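Nucleoside-diphosphate-sugar epimerase (Pseudomonas aeruginosa, PDB 2X4G) is a Rossmann-fold protein of the NAD-dependent epimerase/dehydratase family that probably binds a nicotinamide adenine dinucleotide cofactor and acts on nucleotide-sugar or related substrates. Local coordinates at residues A[132-137]-A[141-146]. Residues are numbered along the deposited sequence; the frame is centred on the assembly and turned at random.
Sequences RHPQGL and EGLFYD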
loop_
_atom_site.group_PDB
_atom_site.type_symbol
_atom_site.label_atom_id
_atom_site.label_comp_id
_atom_site.label_asym_id
_atom_site.label_seq_id
_atom_site.Cartn_x
_atom_site.Cartn_y
_atom_site.Cartn_z
ATOM N N ARG A 132 -7.888 23.195 -5.110
ATOM C CA ARG A 132 -6.717 24.064 -5.105
ATOM C C ARG A 132 -7.095 25.429 -5.684
ATOM O O ARG A 132 -7.852 25.511 -6.632
ATOM C CB ARG A 132 -5.596 23.396 -5.910
ATOM C CG ARG A 132 -4.246 24.117 -5.873
ATOM C CD ARG A 132 -3.164 23.327 -6.624
ATOM N NE ARG A 132 -2.817 22.097 -5.917
ATOM C CZ ARG A 132 -2.044 22.034 -4.832
ATOM N NH1 ARG A 132 -1.512 23.140 -4.304
ATOM N NH2 ARG A 132 -1.805 20.856 -4.261
ATOM N N HIS A 133 -6.606 26.514 -5.115
ATOM C CA HIS A 133 -6.984 27.812 -5.655
ATOM C C HIS A 133 -6.656 27.823 -7.154
ATOM O O HIS A 133 -5.501 27.579 -7.523
ATOM C CB HIS A 133 -6.238 28.940 -4.950
ATOM C CG HIS A 133 -6.813 30.297 -5.207
ATOM N ND1 HIS A 133 -6.570 31.005 -6.363
ATOM C CD2 HIS A 133 -7.616 31.081 -4.449
ATOM C CE1 HIS A 133 -7.201 32.165 -6.307
ATOM N NE2 HIS A 133 -7.836 32.240 -5.152
ATOM N N PRO A 134 -7.652 28.128 -8.016
ATOM C CA PRO A 134 -7.483 28.030 -9.465
ATOM C C PRO A 134 -6.463 29.003 -10.082
ATOM O O PRO A 134 -6.115 28.850 -11.257
ATOM C CB PRO A 134 -8.891 28.321 -10.002
ATOM C CG PRO A 134 -9.504 29.193 -8.982
ATOM C CD PRO A 134 -8.934 28.770 -7.664
ATOM N N GLN A 135 -6.010 29.995 -9.320
ATOM C CA GLN A 135 -4.874 30.816 -9.727
ATOM C C GLN A 135 -3.626 30.579 -8.862
ATOM O O GLN A 135 -2.660 31.330 -8.947
ATOM C CB GLN A 135 -5.288 32.282 -9.723
ATOM C CG GLN A 135 -6.291 32.616 -10.852
ATOM C CD GLN A 135 -7.546 33.332 -10.344
ATOM O OE1 GLN A 135 -7.468 34.280 -9.540
ATOM N NE2 GLN A 135 -8.712 32.877 -10.807
ATOM N N GLY A 136 -3.633 29.525 -8.048
ATOM C CA GLY A 136 -2.480 29.181 -7.228
ATOM C C GLY A 136 -2.259 30.050 -5.997
ATOM O O GLY A 136 -1.276 29.866 -5.293
ATOM N N LEU A 137 -3.167 30.987 -5.722
ATOM C CA LEU A 137 -3.088 31.804 -4.507
ATOM C C LEU A 137 -3.478 30.998 -3.254
ATOM O O LEU A 137 -3.980 29.881 -3.358
ATOM C CB LEU A 137 -3.970 33.051 -4.654
ATOM C CG LEU A 137 -3.645 34.005 -5.824
ATOM C CD1 LEU A 137 -4.469 35.287 -5.723
ATOM C CD2 LEU A 137 -2.157 34.342 -5.907
ATOM N N GLU A 141 -12.176 30.018 2.107
ATOM C CA GLU A 141 -13.408 29.295 2.386
ATOM C C GLU A 141 -14.389 29.184 1.202
ATOM O O GLU A 141 -15.278 28.327 1.204
ATOM C CB GLU A 141 -14.107 29.960 3.562
ATOM C CG GLU A 141 -13.410 29.757 4.898
ATOM C CD GLU A 141 -12.294 30.747 5.209
ATOM O OE1 GLU A 141 -11.723 30.643 6.316
ATOM O OE2 GLU A 141 -11.978 31.608 4.366
ATOM N N GLY A 142 -14.235 30.050 0.207
ATOM C CA GLY A 142 -15.101 30.064 -0.956
ATOM C C GLY A 142 -14.770 29.014 -1.992
ATOM O O GLY A 142 -15.497 28.864 -2.956
ATOM N N LEU A 143 -13.665 28.293 -1.810
ATOM C CA LEU A 143 -13.266 27.250 -2.751
ATOM C C LEU A 143 -14.097 26.004 -2.521
ATOM O O LEU A 143 -13.929 25.337 -1.530
ATOM C CB LEU A 143 -11.781 26.908 -2.588
ATOM C CG LEU A 143 -10.777 28.018 -2.881
ATOM C CD1 LEU A 143 -9.390 27.441 -2.844
ATOM C CD2 LEU A 143 -11.042 28.667 -4.254
ATOM N N PHE A 144 -14.990 25.688 -3.444
ATOM C CA PHE A 144 -15.796 24.487 -3.347
ATOM C C PHE A 144 -15.650 23.633 -4.591
ATOM O O PHE A 144 -15.440 24.137 -5.688
ATOM C CB PHE A 144 -17.266 24.849 -3.214
ATOM C CG PHE A 144 -17.638 25.443 -1.895
ATOM C CD1 PHE A 144 -17.721 26.806 -1.738
ATOM C CD2 PHE A 144 -17.952 24.634 -0.823
ATOM C CE1 PHE A 144 -18.089 27.350 -0.530
ATOM C CE2 PHE A 144 -18.327 25.175 0.389
ATOM C CZ PHE A 144 -18.392 26.526 0.536
ATOM N N TYR A 145 -15.774 22.327 -4.418
ATOM C CA TYR A 145 -16.013 21.429 -5.537
ATOM C C TYR A 145 -17.504 21.537 -5.906
ATOM O O TYR A 145 -18.359 21.336 -5.052
ATOM C CB TYR A 145 -15.704 19.991 -5.118
ATOM C CG TYR A 145 -14.241 19.615 -5.057
ATOM C CD1 TYR A 145 -13.599 19.438 -3.836
ATOM C CD2 TYR A 145 -13.512 19.384 -6.230
ATOM C CE1 TYR A 145 -12.262 19.070 -3.776
ATOM C CE2 TYR A 145 -12.177 19.014 -6.187
ATOM C CZ TYR A 145 -11.552 18.862 -4.952
ATOM O OH TYR A 145 -10.226 18.496 -4.892
ATOM N N ASP A 146 -17.831 21.848 -7.153
ATOM C CA ASP A 146 -19.257 21.947 -7.543
ATOM C C ASP A 146 -20.075 20.659 -7.292
ATOM O O ASP A 146 -21.302 20.708 -7.122
ATOM C CB ASP A 146 -19.397 22.351 -9.025
ATOM C CG ASP A 146 -19.083 23.837 -9.269
ATOM O OD1 ASP A 146 -19.219 24.637 -8.306
ATOM O OD2 ASP A 146 -18.703 24.194 -10.416
#
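Leu143 reaches across to His133 and Pro134 at the start of a type I beta turn, which runs from His133 to Gly136. Both segments belong to the long loop that leaves strand 121-124 of the Rossmann-type sheet and leads to helix 154-171, so the contact draws two limbs of one excursion together, well away from the centre of the chain. Nothing polar joins them; the pairing is apolar and carried by the two methyl branches of the leucine. The CB of the buried Leu143 points toward 132-137, and with CG set anti to its own carbonyl carbon (chi1 -63°) the two methyls do the touching. CD1 lies against the backbone of 132-137, 3.7 Å from His133 N, and also touches CB of that residue. The other branch, CD2, meets both the Pro134 ring and, obliquely, the imidazole, 4.0 Å from Pro134 CD and 4.2 Å from His133 CD2. The histidine and leucine side chains meet nearly at right angles.

What presents this surface is the turn itself, closed by a backbone hydrogen bond of 2.7 Å from Gly136 N to His133 O. The His133 ring is packed on both faces by its own segment, with Pro134 CD toward the rim of one and Leu137 CB over the middle of the other. Around the pair, Pro131 also touches Leu143, His140 meets the His133 ring, and His133 N is hydrogen-bonded to Gln304 OE1. The hydrogen bond from Gln135 N to ND1 helps hold the imidazole's rotation: chi1 of -166°, with CG anti to the backbone N, sets the ring so that His133 ND1 accepts from Gln135 N at 3.2 Å, the donor lying 23° out of the ring plane.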